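Local coordinates for protein transcriptional repressor, TetR family (Thermus thermophilus, PDB 3ANP) that represses transcription as a TetR-family regulator that controls fatty acid degradation and binds lauroyl-CoA, at residues 31-36 with 41-46; 5-10 with 47-52; 25-30 with 104-109. One frame throughout, in Å; residues are numbered along the deposited sequence.

Contact 1: residues 31-36 with 41-46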
loop_
_atom_site.group_PDB
_atom_site.type_symbol
_atom_site.label_atom_id
_atom_site.label_comp_id
_atom_site.label_asym_id
_atom_site.label_seq_id
_atom_site.Cartn_x
_atom_site.Cartn_y
_atom_site.Cartn_z
ATOM N N THR A 31 -21.146 18.678 3.389
ATOM C CA THR A 31 -21.878 18.207 2.218
ATOM C C THR A 31 -21.758 19.098 0.980
ATOM O O THR A 31 -21.356 20.270 1.050
ATOM C CB THR A 31 -23.388 18.037 2.538
ATOM O OG1 THR A 31 -24.026 19.321 2.518
ATOM C CG2 THR A 31 -23.577 17.387 3.925
ATOM N N ALA A 32 -22.123 18.534 -0.163
ATOM C CA ALA A 32 -22.070 19.270 -1.419
ATOM C C ALA A 32 -22.967 20.518 -1.345
ATOM O O ALA A 32 -22.640 21.569 -1.917
ATOM C CB ALA A 32 -22.503 18.350 -2.582
ATOM N N THR A 33 -24.080 20.412 -0.622
ATOM C CA THR A 33 -24.992 21.545 -0.497
ATOM C C THR A 33 -24.363 22.693 0.316
ATOM O O THR A 33 -24.562 23.863 -0.016
ATOM C CB THR A 33 -26.352 21.120 0.139
ATOM O OG1 THR A 33 -27.018 20.194 -0.733
ATOM C CG2 THR A 33 -27.262 22.334 0.330
ATOM N N GLU A 34 -23.608 22.365 1.367
ATOM C CA GLU A 34 -22.945 23.393 2.177
ATOM C C GLU A 34 -21.858 24.075 1.361
ATOM O O GLU A 34 -21.700 25.299 1.423
ATOM C CB GLU A 34 -22.310 22.789 3.439
ATOM C CG GLU A 34 -23.311 22.261 4.448
ATOM C CD GLU A 34 -22.639 21.626 5.660
ATOM O OE1 GLU A 34 -21.635 20.903 5.476
ATOM O OE2 GLU A 34 -23.123 21.831 6.795
ATOM N N ILE A 35 -21.091 23.278 0.613
ATOM C CA ILE A 35 -20.040 23.822 -0.233
ATOM C C ILE A 35 -20.640 24.777 -1.266
ATOM O O ILE A 35 -20.151 25.897 -1.450
ATOM C CB ILE A 35 -19.258 22.690 -0.964
ATOM C CG1 ILE A 35 -18.425 21.890 0.052
ATOM C CG2 ILE A 35 -18.329 23.282 -2.022
ATOM C CD1 ILE A 35 -17.736 20.677 -0.560
ATOM N N ALA A 36 -21.700 24.333 -1.936
ATOM C CA ALA A 36 -22.375 25.140 -2.948
ATOM C C ALA A 36 -22.833 26.473 -2.350
ATOM O O ALA A 36 -22.581 27.550 -2.919
ATOM C CB ALA A 36 -23.576 24.385 -3.501
ATOM N N VAL A 41 -23.085 28.928 -5.466
ATOM C CA VAL A 41 -23.419 28.257 -6.723
ATOM C C VAL A 41 -24.474 27.226 -6.355
ATOM O O VAL A 41 -24.724 27.004 -5.179
ATOM C CB VAL A 41 -22.196 27.545 -7.363
ATOM C CG1 VAL A 41 -21.129 28.588 -7.738
ATOM C CG2 VAL A 41 -21.619 26.497 -6.402
ATOM N N SER A 42 -25.113 26.607 -7.342
ATOM C CA SER A 42 -26.121 25.592 -7.026
ATOM C C SER A 42 -25.423 24.269 -6.726
ATOM O O SER A 42 -24.257 24.090 -7.067
ATOM C CB SER A 42 -27.065 25.380 -8.213
ATOM O OG SER A 42 -26.369 24.760 -9.280
ATOM N N ARG A 43 -26.144 23.345 -6.098
ATOM C CA ARG A 43 -25.598 22.035 -5.786
ATOM C C ARG A 43 -25.217 21.371 -7.108
ATOM O O ARG A 43 -24.187 20.695 -7.214
ATOM C CB ARG A 43 -26.647 21.195 -5.044
ATOM C CG ARG A 43 -26.205 19.763 -4.732
ATOM C CD ARG A 43 -27.351 18.934 -4.179
ATOM N NE ARG A 43 -26.987 17.518 -4.068
ATOM C CZ ARG A 43 -26.447 16.964 -2.984
ATOM N NH1 ARG A 43 -26.211 17.700 -1.909
ATOM N NH2 ARG A 43 -26.139 15.669 -2.974
ATOM N N GLY A 44 -26.048 21.583 -8.126
ATOM C CA GLY A 44 -25.771 21.016 -9.433
ATOM C C GLY A 44 -24.476 21.544 -10.036
ATOM O O GLY A 44 -23.737 20.810 -10.688
ATOM N N THR A 45 -24.196 22.825 -9.826
ATOM C CA THR A 45 -22.976 23.435 -10.358
ATOM C C THR A 45 -21.737 22.896 -9.627
ATOM O O THR A 45 -20.687 22.680 -10.233
ATOM C CB THR A 45 -23.043 24.974 -10.230
ATOM O OG1 THR A 45 -24.043 25.463 -11.122
ATOM C CG2 THR A 45 -21.700 25.627 -10.572
ATOM N N PHE A 46 -21.860 22.674 -8.328
ATOM C CA PHE A 46 -20.743 22.123 -7.578
ATOM C C PHE A 46 -20.340 20.785 -8.204
ATOM O O PHE A 46 -19.160 20.531 -8.414
ATOM C CB PHE A 46 -21.114 21.866 -6.121
ATOM C CG PHE A 46 -20.136 20.964 -5.421
ATOM C CD1 PHE A 46 -18.901 21.457 -4.995
ATOM C CD2 PHE A 46 -20.397 19.599 -5.291
ATOM C CE1 PHE A 46 -17.934 20.601 -4.457
ATOM C CE2 PHE A 46 -19.441 18.735 -4.760
ATOM C CZ PHE A 46 -18.207 19.234 -4.344
#

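Contact 2: residues 5-10 with 47-52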
loop_
_atom_site.group_PDB
_atom_site.type_symbol
_atom_site.label_atom_id
_atom_site.label_comp_id
_atom_site.label_asym_id
_atom_site.label_seq_id
_atom_site.Cartn_x
_atom_site.Cartn_y
_atom_site.Cartn_z
ATOM N N TYR A 5 -11.771 32.490 -18.218
ATOM C CA TYR A 5 -11.320 33.095 -16.969
ATOM C C TYR A 5 -12.429 32.957 -15.911
ATOM O O TYR A 5 -12.169 32.578 -14.771
ATOM C CB TYR A 5 -10.963 34.582 -17.198
ATOM C CG TYR A 5 -10.783 35.416 -15.935
ATOM C CD1 TYR A 5 -9.577 35.422 -15.237
ATOM C CD2 TYR A 5 -11.836 36.168 -15.423
ATOM C CE1 TYR A 5 -9.425 36.156 -14.057
ATOM C CE2 TYR A 5 -11.696 36.902 -14.234
ATOM C CZ TYR A 5 -10.491 36.886 -13.559
ATOM O OH TYR A 5 -10.373 37.555 -12.365
ATOM N N GLN A 6 -13.668 33.244 -16.296
ATOM C CA GLN A 6 -14.775 33.154 -15.352
ATOM C C GLN A 6 -14.953 31.737 -14.810
ATOM O O GLN A 6 -15.285 31.561 -13.643
ATOM C CB GLN A 6 -16.076 33.659 -16.003
ATOM C CG GLN A 6 -16.028 35.162 -16.335
ATOM C CD GLN A 6 -17.238 35.650 -17.113
ATOM O OE1 GLN A 6 -17.743 34.955 -17.990
ATOM N NE2 GLN A 6 -17.697 36.861 -16.803
ATOM N N LYS A 7 -14.723 30.731 -15.648
ATOM C CA LYS A 7 -14.859 29.338 -15.208
ATOM C C LYS A 7 -13.713 28.955 -14.274
ATOM O O LYS A 7 -13.915 28.246 -13.281
ATOM C CB LYS A 7 -14.881 28.389 -16.410
ATOM C CG LYS A 7 -16.181 28.442 -17.208
ATOM C CD LYS A 7 -16.132 27.497 -18.391
ATOM C CE LYS A 7 -17.506 27.311 -19.001
ATOM N NZ LYS A 7 -18.418 26.600 -18.063
ATOM N N LYS A 8 -12.508 29.411 -14.596
ATOM C CA LYS A 8 -11.368 29.114 -13.741
ATOM C C LYS A 8 -11.555 29.799 -12.397
ATOM O O LYS A 8 -11.194 29.244 -11.356
ATOM C CB LYS A 8 -10.063 29.570 -14.394
ATOM C CG LYS A 8 -9.675 28.715 -15.591
ATOM C CD LYS A 8 -8.226 28.931 -15.965
ATOM C CE LYS A 8 -7.795 27.939 -17.038
ATOM N NZ LYS A 8 -6.331 28.019 -17.314
ATOM N N ARG A 9 -12.118 31.007 -12.414
ATOM C CA ARG A 9 -12.364 31.719 -11.163
ATOM C C ARG A 9 -13.439 30.976 -10.381
ATOM O O ARG A 9 -13.346 30.822 -9.163
ATOM C CB ARG A 9 -12.832 33.156 -11.424
ATOM C CG ARG A 9 -11.724 34.098 -11.899
ATOM C CD ARG A 9 -10.843 34.557 -10.750
ATOM N NE ARG A 9 -11.579 35.434 -9.841
ATOM C CZ ARG A 9 -11.204 35.704 -8.589
ATOM N NH1 ARG A 9 -10.091 35.166 -8.088
ATOM N NH2 ARG A 9 -11.951 36.499 -7.832
ATOM N N ARG A 10 -14.476 30.526 -11.074
ATOM C CA ARG A 10 -15.527 29.799 -10.388
ATOM C C ARG A 10 -14.996 28.500 -9.770
ATOM O O ARG A 10 -15.355 28.163 -8.641
ATOM C CB ARG A 10 -16.677 29.495 -11.344
ATOM C CG ARG A 10 -17.729 28.602 -10.744
ATOM C CD ARG A 10 -18.995 28.603 -11.578
ATOM N NE ARG A 10 -19.817 29.770 -11.272
ATOM C CZ ARG A 10 -21.081 29.917 -11.658
ATOM N NH1 ARG A 10 -21.677 28.967 -12.374
ATOM N NH2 ARG A 10 -21.759 31.004 -11.305
ATOM N N PHE A 47 -21.317 19.926 -8.494
ATOM C CA PHE A 47 -20.998 18.627 -9.085
ATOM C C PHE A 47 -20.448 18.708 -10.497
ATOM O O PHE A 47 -19.722 17.807 -10.940
ATOM C CB PHE A 47 -22.213 17.687 -9.031
ATOM C CG PHE A 47 -22.462 17.123 -7.661
ATOM C CD1 PHE A 47 -21.481 16.345 -7.030
ATOM C CD2 PHE A 47 -23.647 17.398 -6.979
ATOM C CE1 PHE A 47 -21.679 15.848 -5.736
ATOM C CE2 PHE A 47 -23.857 16.907 -5.683
ATOM C CZ PHE A 47 -22.871 16.132 -5.062
ATOM N N ASN A 48 -20.777 19.781 -11.210
ATOM C CA ASN A 48 -20.254 19.945 -12.557
ATOM C C ASN A 48 -18.756 20.173 -12.480
ATOM O O ASN A 48 -18.009 19.732 -13.349
ATOM C CB ASN A 48 -20.919 21.129 -13.281
ATOM C CG ASN A 48 -22.345 20.831 -13.682
ATOM O OD1 ASN A 48 -22.675 19.693 -14.007
ATOM N ND2 ASN A 48 -23.194 21.850 -13.679
ATOM N N TYR A 49 -18.314 20.847 -11.424
ATOM C CA TYR A 49 -16.887 21.127 -11.254
ATOM C C TYR A 49 -16.130 20.007 -10.537
ATOM O O TYR A 49 -14.985 19.708 -10.886
ATOM C CB TYR A 49 -16.710 22.450 -10.501
ATOM C CG TYR A 49 -16.928 23.653 -11.405
ATOM C CD1 TYR A 49 -15.851 24.265 -12.050
ATOM C CD2 TYR A 49 -18.216 24.129 -11.668
ATOM C CE1 TYR A 49 -16.043 25.324 -12.942
ATOM C CE2 TYR A 49 -18.424 25.189 -12.551
ATOM C CZ TYR A 49 -17.330 25.779 -13.183
ATOM O OH TYR A 49 -17.516 26.820 -14.052
ATOM N N TYR A 50 -16.786 19.402 -9.546
ATOM C CA TYR A 50 -16.240 18.307 -8.735
ATOM C C TYR A 50 -17.337 17.241 -8.606
ATOM O O TYR A 50 -18.218 17.345 -7.760
ATOM C CB TYR A 50 -15.844 18.843 -7.345
ATOM C CG TYR A 50 -14.647 19.781 -7.393
ATOM C CD1 TYR A 50 -13.349 19.277 -7.569
ATOM C CD2 TYR A 50 -14.812 21.168 -7.304
ATOM C CE1 TYR A 50 -12.252 20.118 -7.664
ATOM C CE2 TYR A 50 -13.708 22.026 -7.392
ATOM C CZ TYR A 50 -12.434 21.493 -7.576
ATOM O OH TYR A 50 -11.339 22.318 -7.706
ATOM N N PRO A 51 -17.296 16.208 -9.461
ATOM C CA PRO A 51 -18.265 15.104 -9.496
ATOM C C PRO A 51 -18.452 14.361 -8.185
ATOM O O PRO A 51 -19.489 13.741 -7.961
ATOM C CB PRO A 51 -17.721 14.197 -10.603
ATOM C CG PRO A 51 -16.965 15.130 -11.475
ATOM C CD PRO A 51 -16.258 16.013 -10.484
ATOM N N TYR A 52 -17.438 14.397 -7.329
ATOM C CA TYR A 52 -17.520 13.762 -6.019
ATOM C C TYR A 52 -16.611 14.570 -5.096
ATOM O O TYR A 52 -15.646 15.171 -5.566
ATOM C CB TYR A 52 -17.116 12.266 -6.088
ATOM C CG TYR A 52 -15.873 11.955 -6.898
ATOM C CD1 TYR A 52 -14.620 11.835 -6.288
ATOM C CD2 TYR A 52 -15.954 11.773 -8.280
ATOM C CE1 TYR A 52 -13.472 11.536 -7.036
ATOM C CE2 TYR A 52 -14.826 11.490 -9.032
ATOM C CZ TYR A 52 -13.585 11.372 -8.407
ATOM O OH TYR A 52 -12.476 11.111 -9.168
#

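Contact 3: residues 25-30 with 104-109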
loop_
_atom_site.group_PDB
_atom_site.type_symbol
_atom_site.label_atom_id
_atom_site.label_comp_id
_atom_site.label_asym_id
_atom_site.label_seq_id
_atom_site.Cartn_x
_atom_site.Cartn_y
_atom_site.Cartn_z
ATOM N N ARG A 25 -14.809 22.043 9.637
ATOM C CA ARG A 25 -15.865 21.141 10.086
ATOM C C ARG A 25 -15.659 19.661 9.796
ATOM O O ARG A 25 -16.427 18.828 10.271
ATOM C CB ARG A 25 -17.202 21.611 9.499
ATOM C CG ARG A 25 -17.573 23.040 9.932
ATOM C CD ARG A 25 -18.788 23.597 9.212
ATOM N NE ARG A 25 -20.003 22.847 9.511
ATOM C CZ ARG A 25 -21.187 23.085 8.954
ATOM N NH1 ARG A 25 -22.242 22.348 9.285
ATOM N NH2 ARG A 25 -21.319 24.063 8.063
ATOM N N GLY A 26 -14.628 19.333 9.030
ATOM C CA GLY A 26 -14.374 17.940 8.716
ATOM C C GLY A 26 -14.803 17.614 7.295
ATOM O O GLY A 26 -15.807 18.148 6.799
ATOM N N PHE A 27 -14.046 16.735 6.642
ATOM C CA PHE A 27 -14.332 16.345 5.268
ATOM C C PHE A 27 -15.642 15.577 5.122
ATOM O O PHE A 27 -16.525 15.950 4.335
ATOM C CB PHE A 27 -13.200 15.478 4.706
ATOM C CG PHE A 27 -13.469 14.985 3.321
ATOM C CD1 PHE A 27 -13.440 15.866 2.238
ATOM C CD2 PHE A 27 -13.852 13.659 3.103
ATOM C CE1 PHE A 27 -13.802 15.428 0.950
ATOM C CE2 PHE A 27 -14.210 13.215 1.831
ATOM C CZ PHE A 27 -14.187 14.106 0.750
ATOM N N GLN A 28 -15.752 14.495 5.884
ATOM C CA GLN A 28 -16.928 13.639 5.854
ATOM C C GLN A 28 -18.199 14.367 6.263
ATOM O O GLN A 28 -19.263 14.112 5.700
ATOM C CB GLN A 28 -16.737 12.433 6.781
ATOM C CG GLN A 28 -15.623 11.476 6.378
ATOM C CD GLN A 28 -15.861 10.830 5.023
ATOM O OE1 GLN A 28 -17.006 10.563 4.637
ATOM N NE2 GLN A 28 -14.778 10.563 4.297
ATOM N N GLU A 29 -18.083 15.270 7.234
ATOM C CA GLU A 29 -19.238 16.017 7.756
ATOM C C GLU A 29 -19.767 17.127 6.847
ATOM O O GLU A 29 -20.910 17.567 6.984
ATOM C CB GLU A 29 -18.892 16.621 9.125
ATOM C CG GLU A 29 -18.556 15.584 10.196
ATOM C CD GLU A 29 -17.060 15.300 10.313
ATOM O OE1 GLU A 29 -16.353 15.308 9.285
ATOM O OE2 GLU A 29 -16.594 15.056 11.446
ATOM N N THR A 30 -18.931 17.583 5.930
ATOM C CA THR A 30 -19.311 18.650 5.010
ATOM C C THR A 30 -20.004 18.102 3.753
ATOM O O THR A 30 -19.500 17.191 3.110
ATOM C CB THR A 30 -18.058 19.455 4.604
ATOM O OG1 THR A 30 -17.510 20.099 5.764
ATOM C CG2 THR A 30 -18.403 20.500 3.558
ATOM N N LEU A 104 -5.743 14.582 4.189
ATOM C CA LEU A 104 -5.121 13.569 3.352
ATOM C C LEU A 104 -5.660 12.158 3.552
ATOM O O LEU A 104 -5.641 11.352 2.618
ATOM C CB LEU A 104 -3.604 13.559 3.564
ATOM C CG LEU A 104 -2.868 14.860 3.242
ATOM C CD1 LEU A 104 -1.385 14.676 3.500
ATOM C CD2 LEU A 104 -3.116 15.247 1.791
ATOM N N LEU A 105 -6.148 11.837 4.746
ATOM C CA LEU A 105 -6.634 10.461 4.948
ATOM C C LEU A 105 -7.765 10.087 3.965
ATOM O O LEU A 105 -7.650 9.097 3.246
ATOM C CB LEU A 105 -7.069 10.242 6.397
ATOM C CG LEU A 105 -7.500 8.822 6.789
ATOM C CD1 LEU A 105 -6.405 7.838 6.427
ATOM C CD2 LEU A 105 -7.791 8.765 8.283
ATOM N N PRO A 106 -8.859 10.874 3.907
ATOM C CA PRO A 106 -9.904 10.478 2.953
ATOM C C PRO A 106 -9.398 10.505 1.518
ATOM O O PRO A 106 -9.911 9.804 0.643
ATOM C CB PRO A 106 -11.028 11.487 3.213
ATOM C CG PRO A 106 -10.321 12.660 3.860
ATOM C CD PRO A 106 -9.320 11.987 4.756
HETATM N N MSE A 107 -8.379 11.317 1.275
HETATM C CA MSE A 107 -7.798 11.386 -0.048
HETATM C C MSE A 107 -7.082 10.063 -0.357
HETATM O O MSE A 107 -7.218 9.522 -1.456
HETATM C CB MSE A 107 -6.819 12.566 -0.138
HETATM C CG MSE A 107 -6.341 12.811 -1.552
HETATM SE SE MSE A 107 -4.818 13.986 -1.672
HETATM C CE MSE A 107 -3.483 12.777 -0.995
ATOM N N PHE A 108 -6.331 9.536 0.612
ATOM C CA PHE A 108 -5.607 8.274 0.422
ATOM C C PHE A 108 -6.561 7.112 0.103
ATOM O O PHE A 108 -6.232 6.240 -0.697
ATOM C CB PHE A 108 -4.786 7.893 1.669
ATOM C CG PHE A 108 -3.607 8.803 1.954
ATOM C CD1 PHE A 108 -2.899 9.429 0.920
ATOM C CD2 PHE A 108 -3.172 8.987 3.271
ATOM C CE1 PHE A 108 -1.770 10.224 1.187
ATOM C CE2 PHE A 108 -2.046 9.779 3.551
ATOM C CZ PHE A 108 -1.346 10.395 2.508
ATOM N N TYR A 109 -7.731 7.082 0.730
ATOM C CA TYR A 109 -8.674 5.993 0.455
ATOM C C TYR A 109 -9.151 6.006 -0.993
ATOM O O TYR A 109 -9.505 4.968 -1.543
ATOM C CB TYR A 109 -9.885 6.062 1.397
ATOM C CG TYR A 109 -9.582 5.529 2.768
ATOM C CD1 TYR A 109 -9.216 4.190 2.953
ATOM C CD2 TYR A 109 -9.628 6.361 3.881
ATOM C CE1 TYR A 109 -8.902 3.702 4.223
ATOM C CE2 TYR A 109 -9.318 5.885 5.143
ATOM C CZ TYR A 109 -8.957 4.558 5.312
ATOM O OH TYR A 109 -8.672 4.098 6.582
#

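Contact 1: residues 31-36 with 41-46
The F46 ring meets two side chains of segment 31-36 obliquely: I35 CG2 comes against its CD1/CE1 side, 3.5 Å from F46 CD1, and A32 CB against its CD2/CE2 side, 3.7 Å from F46 CD2. A second flat group, the R43 guanidinium, has A32 CB over one face, 3.8 Å from R43 NH1, and T33 OG1 at its edge. A32 therefore separates the aromatic ring from the charged group. R43 NH1 donates to T33 OG1 over 2.9 Å; the hydroxyl lies close to the guanidinium plane, but the bond is bent (143° at the hydrogen). The arginine chain stays extended from CG to NE, which carries the guanidinium to the first turn of helix 32-39. CG of F46 stands anti to the backbone N (chi1 164°), and the ring is thereby turned toward A32 and I35. Closer to the turn, A36 CB sits against the carbonyls of V41 and S42, 3.3 Å from V41 O, and also faces V41 CG2. The chain is fastened there by a nearly straight backbone bond, V41 N to A36 O, 2.9 Å. Both helices begin with side-chain caps. T31 and E34 form a capping box, and S42 OG accepts from T45 N at 3.0 Å. On helix 3-25, I35 meets A18 and F22, and F46 meets I14, closing a three-helix core. Two short helices joined by a tight turn and braced by a third form the helix-turn-helix of TetR-family repressors, predicted here for residues 31-50.

Contact 2: residues 5-10 with 47-52
The phenol end of Y49 overlaps the aliphatic stem of R10, with Y49 OH 3.4 Å from R10 CD and Y49 CE2 3.6 Å from the same carbon. R10 CG follows at 3.8 Å from Y49 CZ, so two successive methylenes run by the hydroxyl end of the ring. The two side chains cross at about a right angle. CG of R10 is anti to its backbone N (chi1 173°), which sends the stem out toward the tyrosine; a bend at chi3 (-82°) then turns the guanidinium, whose plane stands 72° from that of the ring. This is contact through the methylenes, not a stack of the charged group on the aromatic face. On the other side of the ring, Y49 CE1 comes 3.6 Å from K7 O, the backbone carbonyl one turn before R10, while K7 CG lies 3.8 Å from Y49 OH. The tyrosine tip thus fits between K7 and R10, one turn apart on helix 3-25. No hydrogen bond crosses between the segments, and the touching is by van der Waals contact. Y49 is the last residue of helix 43-49, the second helix of the predicted helix-turn-helix, which in TetR-family proteins is the recognition helix; its C-terminal end is seated here against the N-terminal part of helix 3-25. Further along helix 3-25, Y49 also packs on I14, and Y49 O accepts a hydrogen bond from R11 NH1. R11 makes a cation-pi contact with Y50, the first residue to leave the helical conformation. Y50 OH in turn is hydrogen-bonded to D59 OD2, tying the end of helix 43-49 to helix 54-77.

Contact 3: residues 25-30 with 104-109
F27 and P106 make nearly all of this small contact: F27 CD2 is 3.6 Å from P106 CB and 3.7 Å from P106 CG, with the pyrrolidine oblique to the phenyl ring. The two side chains lie alongside one another, each pointing toward the opposite backbone. F27 CG stands anti to the backbone N (chi1 177°), carrying the ring from the loop to the helix. Q28 adds a looser touch, its NE2 4.0 Å from P106 CB; the chain bends at chi2 (-62°) and brings the amide nitrogen to the edge of the F27 ring, in its plane. L57 of helix 54-77 meets both F27 and P106. The junction joins the turn after helix 3-25, in the DNA-binding domain, to helix 101-110 of the C-terminal, ligand-binding domain, the two-part build of TetR-family repressors. P106 lacks an N-H for the preceding turn, and the helix is kinked at that point. With an alanine at F27, P106 is likely to lose its aromatic neighbour, leaving a gap beside L57 between the domains. F27 is itself held by F22, edge to face, and by a cation-pi contact with K53, whose NZ also bonds to the carbonyls F27 O and T30 O. The turn is shaped further by T30 OG1, which donates to G26 O at 2.8 Å, approaching almost in line with the carbonyl (161°). G26 has positive phi; a CB would be jammed against the carbonyl O of R25 and would also run into E29 OE1, so the position calls for glycine. Beyond the helix kink, F108 packs on Y162 and A166 of helix 151-172, while Y109 reaches L112 of the second subunit.

Contacts 1 and 2 share helix 43-49 and lie with centres about 11 Å apart; A32 CB of the first comes 3.3 Å from F47 CZ of the second. Contact 3 is about 17 Å from contact 1, centre to centre, and is joined to it by the salt bridge from R25 NH1 to E34 OE2 (2.7 Å). Contacts 2 and 3 do not touch; their nearest atoms are about 6 Å apart. In contact 3 the P106 side chain is about 12 Å from the bound acyl-CoA, modelled as dodecyl-CoA, and L111 and L112, just beyond segment 104-109, line that pocket. Contact 3 thus joins the DNA-binding part to the ligand-binding part.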